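Local structure of geranyltranstransferase (Marinomonas sp. MED121, 4F62) at residues Q13-Q18 and L52-A57; D17-Q22 and L66-A71; D208-A213 and Q281-L286. The protein probably catalyses chain-lengthening condensation of isopentenyl diphosphate with allylic diphosphates, as farnesyl-diphosphate synthases of the polyprenyl transferase family do. All coordinates share one frame; numbering follows the deposited sequence.

Contact 1. Residues Q13-Q18 and L52-A57; sequences QSRVDQ and LTYASA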
loop_
_atom_site.group_PDB
_atom_site.type_symbol
_atom_site.label_atom_id
_atom_site.label_comp_id
_atom_site.label_asym_id
_atom_site.label_seq_id
_atom_site.Cartn_x
_atom_site.Cartn_y
_atom_site.Cartn_z
ATOM N N GLN A 13 -10.387 21.674 0.304
ATOM C CA GLN A 13 -11.041 20.728 1.203
ATOM C C GLN A 13 -12.309 20.143 0.562
ATOM O O GLN A 13 -12.494 18.935 0.569
ATOM C CB GLN A 13 -11.344 21.392 2.561
ATOM C CG GLN A 13 -10.083 21.579 3.432
ATOM C CD GLN A 13 -10.253 22.588 4.576
ATOM O OE1 GLN A 13 -11.292 23.253 4.707
ATOM N NE2 GLN A 13 -9.216 22.710 5.406
ATOM N N SER A 14 -13.178 21.005 0.025
ATOM C CA SER A 14 -14.361 20.544 -0.702
ATOM C C SER A 14 -13.944 19.649 -1.868
ATOM O O SER A 14 -14.521 18.581 -2.093
ATOM C CB SER A 14 -15.174 21.721 -1.234
ATOM O OG SER A 14 -15.596 22.550 -0.163
ATOM N N ARG A 15 -12.925 20.083 -2.599
ATOM C CA ARG A 15 -12.490 19.347 -3.775
ATOM C C ARG A 15 -11.964 17.951 -3.424
ATOM O O ARG A 15 -12.386 16.955 -4.031
ATOM C CB ARG A 15 -11.455 20.148 -4.586
ATOM C CG ARG A 15 -11.063 19.470 -5.895
ATOM C CD ARG A 15 -10.210 20.338 -6.808
ATOM N NE ARG A 15 -9.734 19.543 -7.941
ATOM C CZ ARG A 15 -9.600 19.993 -9.184
ATOM N NH1 ARG A 15 -9.893 21.251 -9.471
ATOM N NH2 ARG A 15 -9.175 19.174 -10.142
ATOM N N VAL A 16 -11.058 17.849 -2.450
ATOM C CA VAL A 16 -10.511 16.523 -2.141
ATOM C C VAL A 16 -11.557 15.618 -1.476
ATOM O O VAL A 16 -11.568 14.409 -1.705
ATOM C CB VAL A 16 -9.171 16.574 -1.343
ATOM C CG1 VAL A 16 -9.395 17.001 0.113
ATOM C CG2 VAL A 16 -8.452 15.219 -1.401
ATOM N N ASP A 17 -12.442 16.208 -0.674
ATOM C CA ASP A 17 -13.479 15.437 0.004
ATOM C C ASP A 17 -14.479 14.801 -0.968
ATOM O O ASP A 17 -14.785 13.616 -0.859
ATOM C CB ASP A 17 -14.216 16.299 1.032
ATOM C CG ASP A 17 -13.370 16.582 2.273
ATOM O OD1 ASP A 17 -12.241 16.048 2.365
ATOM O OD2 ASP A 17 -13.846 17.332 3.151
ATOM N N GLN A 18 -14.998 15.596 -1.899
ATOM C CA GLN A 18 -15.876 15.070 -2.944
ATOM C C GLN A 18 -15.182 13.991 -3.773
ATOM O O GLN A 18 -15.789 12.979 -4.124
ATOM C CB GLN A 18 -16.348 16.185 -3.876
ATOM C CG GLN A 18 -17.535 16.974 -3.377
ATOM C CD GLN A 18 -17.919 18.079 -4.347
ATOM O OE1 GLN A 18 -18.724 17.868 -5.259
ATOM N NE2 GLN A 18 -17.326 19.259 -4.168
ATOM N N LEU A 52 -1.434 21.479 0.274
ATOM C CA LEU A 52 -0.086 21.649 -0.265
ATOM C C LEU A 52 0.017 21.112 -1.687
ATOM O O LEU A 52 0.680 21.707 -2.532
ATOM C CB LEU A 52 0.935 20.907 0.602
ATOM C CG LEU A 52 1.251 21.530 1.962
ATOM C CD1 LEU A 52 2.083 20.546 2.779
ATOM C CD2 LEU A 52 1.987 22.865 1.793
ATOM N N THR A 53 -0.626 19.977 -1.947
ATOM C CA THR A 53 -0.577 19.357 -3.271
ATOM C C THR A 53 -1.204 20.263 -4.325
ATOM O O THR A 53 -0.616 20.515 -5.388
ATOM C CB THR A 53 -1.296 17.999 -3.268
ATOM O OG1 THR A 53 -0.791 17.212 -2.180
ATOM C CG2 THR A 53 -1.062 17.239 -4.593
ATOM N N TYR A 54 -2.397 20.769 -4.034
ATOM C CA TYR A 54 -3.071 21.632 -4.995
ATOM C C TYR A 54 -2.314 22.945 -5.155
ATOM O O TYR A 54 -2.277 23.502 -6.256
ATOM C CB TYR A 54 -4.508 21.919 -4.561
ATOM C CG TYR A 54 -5.441 20.736 -4.669
ATOM C CD1 TYR A 54 -5.754 20.179 -5.909
ATOM C CD2 TYR A 54 -6.035 20.189 -3.536
ATOM C CE1 TYR A 54 -6.623 19.092 -6.014
ATOM C CE2 TYR A 54 -6.910 19.103 -3.632
ATOM C CZ TYR A 54 -7.203 18.564 -4.867
ATOM O OH TYR A 54 -8.073 17.500 -4.953
ATOM N N ALA A 55 -1.737 23.445 -4.056
ATOM C CA ALA A 55 -1.015 24.732 -4.082
ATOM C C ALA A 55 0.232 24.643 -4.954
ATOM O O ALA A 55 0.569 25.576 -5.678
ATOM C CB ALA A 55 -0.628 25.181 -2.661
ATOM N N SER A 56 0.923 23.512 -4.880
ATOM C CA SER A 56 2.137 23.320 -5.666
ATOM C C SER A 56 1.815 23.159 -7.146
ATOM O O SER A 56 2.514 23.709 -7.996
ATOM C CB SER A 56 2.908 22.098 -5.171
ATOM O OG SER A 56 3.230 22.281 -3.810
ATOM N N ALA A 57 0.761 22.405 -7.452
ATOM C CA ALA A 57 0.311 22.276 -8.841
ATOM C C ALA A 57 0.011 23.653 -9.429
ATOM O O ALA A 57 0.394 23.952 -10.558
ATOM C CB ALA A 57 -0.920 21.381 -8.938
#
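Tyr54 reaches out from helix 48-60 to helix 5-23, where the end of its ring sits between the side chain of Arg15 and the backbone and CB of Val16. With CG anti to its own carbonyl carbon (chi1 -71°), the ring stands off helix 48-60 and spans a gap of 9.5 Å between Val16 CA and Tyr54 CA. Val16 comes up at the ring's edge, near its plane, with Val16 CB 4.1 Å from Tyr54 CE2 and Val16 CA 3.8 Å from Tyr54 OH. Here CA and CB make the contact, and the two methyls lie farther from the hydroxyl.

Arg15 crosses the phenol end at a slant. Its chain is extended, CG anti to the backbone N (chi1 -175°), which carries it past the hydroxyl, with Arg15 CG 3.7 Å from Tyr54 OH. Farther along, Arg15 NE lies 3.7 Å from Tyr54 CE1. The guanidinium and ring planes are turned 55° against each other, so this is oblique packing rather than a stack. Both polar ends converge on the Asp68 carboxylate of helix 65-86, and Tyr11 OH holds Arg15 NH1. A phenylalanine in place of Tyr54 would keep the ring but lose the hydroxyl, and would probably leave Asp68 with one partner fewer.

Around the tyrosine, Ile63 of the loop and Thr67 and Ala71 of helix 65-86 complete the packing. The arrangement is ordinary helix-to-helix packing of the all-helical isoprenoid synthase fold, in which the N-terminal helix lies against the bundle.

Contact 2. Residues D17-Q22 and L66-A71; sequences DQYLEQ and LTDASA
Asp68 OD1 is gripped by two groups at once, the NE of Arg15 from helix 5-23 and the hydroxyl of Tyr54 from helix 48-60, while the CB of the same aspartate rests on the ring of Tyr19. This paired setting would be expected to favour a charged carboxylate in a buried position and to fix its rotation.

Tyr19 projects from helix 5-23 with CG anti to its backbone N (chi1 -178°), which lays one ring face over Asp68. The CB of Asp68 is 3.6 Å from the centroid of the Tyr19 ring and only 10° off the ring normal, a CH-pi contact made by the methylene. The carboxylate lies toward the ring's rim, Asp68 CG being 4.1 Å from Tyr19 CD1, and the ring and carboxylate planes are 27° apart. Three helices of the polyprenyl synthetase bundle meet at this ring: the N-terminal helix that carries it, the first turns of helix 65-86 beneath its face, and helix 108-126, whose Leu125 also touches Tyr19.

Toward the hydroxyl end of the ring, the backbone of helix 65-86 takes over. Asp68 O approaches Tyr19 CE2 at 3.5 Å, and the phenol oxygen passes beside the next residue, Tyr19 OH being 3.8 Å from Ala69 N. The methyl of that residue joins in although its CB points away from helix 5-23 overall, with Ala69 CB 3.9 Å from Tyr19 OH. None of these is a hydrogen bond. Ala69 CB also packs on Leu126, the residue that follows Leu125 on helix 108-126.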
loop_
_atom_site.group_PDB
_atom_site.type_symbol
_atom_site.label_atom_id
_atom_site.label_comp_id
_atom_site.label_asym_id
_atom_site.label_seq_id
_atom_site.Cartn_x
_atom_site.Cartn_y
_atom_site.Cartn_z
ATOM N N ASP A 17 -12.442 16.208 -0.674
ATOM C CA ASP A 17 -13.479 15.437 0.004
ATOM C C ASP A 17 -14.479 14.801 -0.968
ATOM O O ASP A 17 -14.785 13.616 -0.859
ATOM C CB ASP A 17 -14.216 16.299 1.032
ATOM C CG ASP A 17 -13.370 16.582 2.273
ATOM O OD1 ASP A 17 -12.241 16.048 2.365
ATOM O OD2 ASP A 17 -13.846 17.332 3.151
ATOM N N GLN A 18 -14.998 15.596 -1.899
ATOM C CA GLN A 18 -15.876 15.070 -2.944
ATOM C C GLN A 18 -15.182 13.991 -3.773
ATOM O O GLN A 18 -15.789 12.979 -4.124
ATOM C CB GLN A 18 -16.348 16.185 -3.876
ATOM C CG GLN A 18 -17.535 16.974 -3.377
ATOM C CD GLN A 18 -17.919 18.079 -4.347
ATOM O OE1 GLN A 18 -18.724 17.868 -5.259
ATOM N NE2 GLN A 18 -17.326 19.259 -4.168
ATOM N N TYR A 19 -13.915 14.209 -4.098
ATOM C CA TYR A 19 -13.188 13.273 -4.944
ATOM C C TYR A 19 -12.949 11.946 -4.219
ATOM O O TYR A 19 -13.136 10.877 -4.790
ATOM C CB TYR A 19 -11.860 13.893 -5.378
ATOM C CG TYR A 19 -11.035 13.042 -6.310
ATOM C CD1 TYR A 19 -11.273 13.047 -7.679
ATOM C CD2 TYR A 19 -9.997 12.255 -5.825
ATOM C CE1 TYR A 19 -10.504 12.282 -8.537
ATOM C CE2 TYR A 19 -9.230 11.477 -6.671
ATOM C CZ TYR A 19 -9.481 11.493 -8.020
ATOM O OH TYR A 19 -8.713 10.726 -8.871
ATOM N N LEU A 20 -12.535 12.018 -2.956
ATOM C CA LEU A 20 -12.392 10.811 -2.141
ATOM C C LEU A 20 -13.710 10.028 -2.108
ATOM O O LEU A 20 -13.723 8.818 -2.341
ATOM C CB LEU A 20 -11.930 11.154 -0.716
ATOM C CG LEU A 20 -10.449 11.476 -0.543
ATOM C CD1 LEU A 20 -10.236 12.241 0.774
ATOM C CD2 LEU A 20 -9.614 10.177 -0.582
ATOM N N GLU A 21 -14.811 10.736 -1.847
ATOM C CA GLU A 21 -16.135 10.136 -1.785
ATOM C C GLU A 21 -16.495 9.423 -3.078
ATOM O O GLU A 21 -17.015 8.305 -3.054
ATOM C CB GLU A 21 -17.197 11.207 -1.491
ATOM C CG GLU A 21 -17.947 10.996 -0.194
ATOM C CD GLU A 21 -18.722 9.691 -0.164
ATOM O OE1 GLU A 21 -18.717 9.021 0.895
ATOM O OE2 GLU A 21 -19.340 9.338 -1.193
ATOM N N GLN A 22 -16.231 10.080 -4.202
ATOM C CA GLN A 22 -16.534 9.504 -5.506
ATOM C C GLN A 22 -15.678 8.266 -5.763
ATOM O O GLN A 22 -16.192 7.243 -6.188
ATOM C CB GLN A 22 -16.328 10.534 -6.622
ATOM C CG GLN A 22 -17.408 11.606 -6.697
ATOM C CD GLN A 22 -16.894 12.925 -7.275
ATOM O OE1 GLN A 22 -15.735 13.030 -7.692
ATOM N NE2 GLN A 22 -17.756 13.940 -7.288
ATOM N N LEU A 66 -4.459 13.976 -12.055
ATOM C CA LEU A 66 -3.439 13.359 -11.199
ATOM C C LEU A 66 -3.104 14.208 -9.971
ATOM O O LEU A 66 -2.503 13.707 -9.022
ATOM C CB LEU A 66 -2.156 12.988 -11.973
ATOM C CG LEU A 66 -2.291 11.836 -12.990
ATOM C CD1 LEU A 66 -0.977 11.587 -13.724
ATOM C CD2 LEU A 66 -2.745 10.561 -12.301
ATOM N N THR A 67 -3.476 15.483 -9.971
ATOM C CA THR A 67 -3.321 16.263 -8.740
ATOM C C THR A 67 -4.368 15.805 -7.730
ATOM O O THR A 67 -4.089 15.656 -6.529
ATOM C CB THR A 67 -3.534 17.771 -8.978
ATOM O OG1 THR A 67 -2.835 18.189 -10.157
ATOM C CG2 THR A 67 -3.038 18.558 -7.786
ATOM N N ASP A 68 -5.595 15.619 -8.222
ATOM C CA ASP A 68 -6.662 15.023 -7.414
ATOM C C ASP A 68 -6.260 13.648 -6.889
ATOM O O ASP A 68 -6.412 13.364 -5.696
ATOM C CB ASP A 68 -7.957 14.894 -8.226
ATOM C CG ASP A 68 -8.697 16.206 -8.351
ATOM O OD1 ASP A 68 -8.674 17.006 -7.384
ATOM O OD2 ASP A 68 -9.290 16.444 -9.420
ATOM N N ALA A 69 -5.744 12.796 -7.774
ATOM C CA ALA A 69 -5.311 11.461 -7.353
ATOM C C ALA A 69 -4.213 11.528 -6.289
ATOM O O ALA A 69 -4.220 10.774 -5.303
ATOM C CB ALA A 69 -4.849 10.645 -8.561
ATOM N N SER A 70 -3.270 12.448 -6.459
ATOM C CA SER A 70 -2.191 12.591 -5.467
ATOM C C SER A 70 -2.691 13.099 -4.127
ATOM O O SER A 70 -2.303 12.583 -3.057
ATOM C CB SER A 70 -1.113 13.548 -5.986
ATOM O OG SER A 70 -0.568 13.083 -7.215
ATOM N N ALA A 71 -3.523 14.141 -4.178
ATOM C CA ALA A 71 -3.995 14.762 -2.953
ATOM C C ALA A 71 -4.778 13.723 -2.181
ATOM O O ALA A 71 -4.602 13.576 -0.974
ATOM C CB ALA A 71 -4.876 15.973 -3.266
#

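Contact 3. Residues D208-A213 and Q281-L286; sequences DAYAHA and QPLTDL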
loop_
_atom_site.group_PDB
_atom_site.type_symbol
_atom_site.label_atom_id
_atom_site.label_comp_id
_atom_site.label_asym_id
_atom_site.label_seq_id
_atom_site.Cartn_x
_atom_site.Cartn_y
_atom_site.Cartn_z
ATOM N N ASP A 208 11.232 21.176 -2.729
ATOM C CA ASP A 208 11.873 20.293 -1.750
ATOM C C ASP A 208 12.273 21.054 -0.513
ATOM O O ASP A 208 11.937 20.667 0.606
ATOM C CB ASP A 208 13.159 19.684 -2.318
ATOM C CG ASP A 208 12.925 18.382 -3.043
ATOM O OD1 ASP A 208 11.784 17.886 -3.025
ATOM O OD2 ASP A 208 13.894 17.846 -3.620
ATOM N N ALA A 209 13.032 22.126 -0.730
ATOM C CA ALA A 209 13.559 22.923 0.361
ATOM C C ALA A 209 12.418 23.610 1.104
ATOM O O ALA A 209 12.445 23.718 2.334
ATOM C CB ALA A 209 14.557 23.948 -0.172
ATOM N N TYR A 210 11.409 24.065 0.360
ATOM C CA TYR A 210 10.240 24.671 0.995
ATOM C C TYR A 210 9.621 23.666 1.962
ATOM O O TYR A 210 9.377 23.972 3.136
ATOM C CB TYR A 210 9.220 25.119 -0.056
ATOM C CG TYR A 210 7.836 25.417 0.491
ATOM C CD1 TYR A 210 6.881 24.413 0.603
ATOM C CD2 TYR A 210 7.482 26.704 0.885
ATOM C CE1 TYR A 210 5.612 24.678 1.093
ATOM C CE2 TYR A 210 6.213 26.977 1.382
ATOM C CZ TYR A 210 5.282 25.950 1.480
ATOM O OH TYR A 210 4.019 26.189 1.974
ATOM N N ALA A 211 9.394 22.456 1.462
ATOM C CA ALA A 211 8.702 21.431 2.225
ATOM C C ALA A 211 9.494 20.988 3.439
ATOM O O ALA A 211 8.937 20.807 4.527
ATOM C CB ALA A 211 8.401 20.231 1.334
ATOM N N HIS A 212 10.794 20.789 3.249
ATOM C CA HIS A 212 11.668 20.426 4.362
ATOM C C HIS A 212 11.573 21.450 5.488
ATOM O O HIS A 212 11.446 21.090 6.662
ATOM C CB HIS A 212 13.122 20.315 3.895
ATOM C CG HIS A 212 14.064 19.867 4.971
ATOM N ND1 HIS A 212 14.629 20.738 5.878
ATOM C CD2 HIS A 212 14.532 18.637 5.285
ATOM C CE1 HIS A 212 15.408 20.063 6.706
ATOM N NE2 HIS A 212 15.366 18.785 6.368
ATOM N N ALA A 213 11.636 22.730 5.131
ATOM C CA ALA A 213 11.625 23.784 6.137
ATOM C C ALA A 213 10.299 23.800 6.899
ATOM O O ALA A 213 10.267 23.873 8.138
ATOM C CB ALA A 213 11.895 25.144 5.483
ATOM N N GLN A 281 1.228 32.585 -3.485
ATOM C CA GLN A 281 0.510 33.040 -2.291
ATOM C C GLN A 281 -0.077 31.912 -1.410
ATOM O O GLN A 281 0.068 31.960 -0.187
ATOM C CB GLN A 281 -0.552 34.096 -2.633
ATOM C CG GLN A 281 -0.927 34.957 -1.436
ATOM C CD GLN A 281 0.278 35.666 -0.809
ATOM O OE1 GLN A 281 1.101 36.257 -1.513
ATOM N NE2 GLN A 281 0.385 35.603 0.519
ATOM N N PRO A 282 -0.733 30.900 -2.025
ATOM C CA PRO A 282 -1.247 29.789 -1.218
ATOM C C PRO A 282 -0.147 29.087 -0.421
ATOM O O PRO A 282 -0.331 28.826 0.772
ATOM C CB PRO A 282 -1.827 28.844 -2.275
ATOM C CG PRO A 282 -2.333 29.781 -3.334
ATOM C CD PRO A 282 -1.276 30.856 -3.404
ATOM N N LEU A 283 0.979 28.794 -1.065
ATOM C CA LEU A 283 2.095 28.158 -0.373
ATOM C C LEU A 283 2.657 29.074 0.710
ATOM O O LEU A 283 3.110 28.611 1.752
ATOM C CB LEU A 283 3.197 27.752 -1.356
ATOM C CG LEU A 283 2.981 26.485 -2.182
ATOM C CD1 LEU A 283 4.160 26.257 -3.125
ATOM C CD2 LEU A 283 2.798 25.290 -1.268
ATOM N N THR A 284 2.621 30.377 0.474
ATOM C CA THR A 284 3.075 31.303 1.495
ATOM C C THR A 284 2.085 31.302 2.657
ATOM O O THR A 284 2.479 31.174 3.825
ATOM C CB THR A 284 3.224 32.714 0.922
ATOM O OG1 THR A 284 4.173 32.682 -0.155
ATOM C CG2 THR A 284 3.695 33.683 2.004
ATOM N N ASP A 285 0.797 31.432 2.336
ATOM C CA ASP A 285 -0.249 31.407 3.359
ATOM C C ASP A 285 -0.232 30.091 4.141
ATOM O O ASP A 285 -0.345 30.095 5.368
ATOM C CB ASP A 285 -1.629 31.625 2.738
ATOM C CG ASP A 285 -1.806 33.020 2.180
ATOM O OD1 ASP A 285 -1.016 33.914 2.540
ATOM O OD2 ASP A 285 -2.749 33.219 1.388
ATOM N N LEU A 286 -0.090 28.976 3.428
ATOM C CA LEU A 286 -0.040 27.643 4.050
ATOM C C LEU A 286 1.153 27.466 4.973
ATOM O O LEU A 286 1.096 26.682 5.927
ATOM C CB LEU A 286 -0.009 26.524 2.998
ATOM C CG LEU A 286 -1.347 26.156 2.343
ATOM C CD1 LEU A 286 -1.146 25.137 1.230
ATOM C CD2 LEU A 286 -2.306 25.611 3.387
#
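Tyr210 leaves helix 201-226 with its CB directed at helix 281-291, and its ring and hydroxyl make every cross-contact, mostly against Leu283. With CG anti to the backbone N (chi1 165°), the ring extends straight across to Leu283 and bridges a 9.0 Å separation between Tyr210 CA and Leu283 CA. The first atoms of the side chain, CB and CG, serve as the stem; contact begins farther out. Leu283 CD2 lies off the ring plane, 3.7 Å from Tyr210 CE1. Leu283 O lies near the plane at the ring's edge, 3.5 Å from Tyr210 CE2. One carbon farther, Tyr210 CZ is 3.8 Å from Leu283 CD2, so that methyl and carbonyl of one residue are gathered at the phenol end.

The side chain ends in a short hydrogen bond: Tyr210 OH donates to Leu283 O at 2.6 Å. The C=O...donor angle is 124°, a bent approach with the donor a little out of the carbonyl plane. The bond ties the C-terminal helix to the long helix 201-226 within the helical bundle of the isoprenoid synthases, and Ile273 of helix 249-273 and Leu52 of helix 48-60 also touch Tyr210. The buried hydroxyl thus has a backbone partner among apolar neighbours.

Two more carbons close in on the same oxygen. Leu283 CB is 3.8 Å from Tyr210 OH, and Leu286 CB stands 4.2 Å from Tyr210 OH, three residues farther along helix 281-291. Leu283 has its CG anti to its own carbonyl carbon, which takes its branch clear of the carbonyl that receives the hydroxyl. Beyond the tyrosine, Leu283 packs on Ala55 and Leu59 of helix 48-60, while Leu286 meets Leu5 of the N-terminal helix.

Contacts 1 and 2 adjoin, their centres 8 Å apart, and both draw on helix 5-23. Asp68 joins them: its OD1 lies 2.6 Å from Tyr54 OH and 2.8 Å from Arg15 NE. Contact 3 stands about 15 Å from contact 1, centre to centre, and touches it through helix 48-60, where Ala55 CB meets Leu283 CD2 at 3.7 Å. Contacts 2 and 3 are 21 Å apart between centres and do not touch. Aspartate-rich sequences begin near the ends of helices 65-86 and 201-226 and, as in relatives, probably bind diphosphate through magnesium; residues 66-71 lie about four turns before the first, residues 208-213 two to three turns before the second.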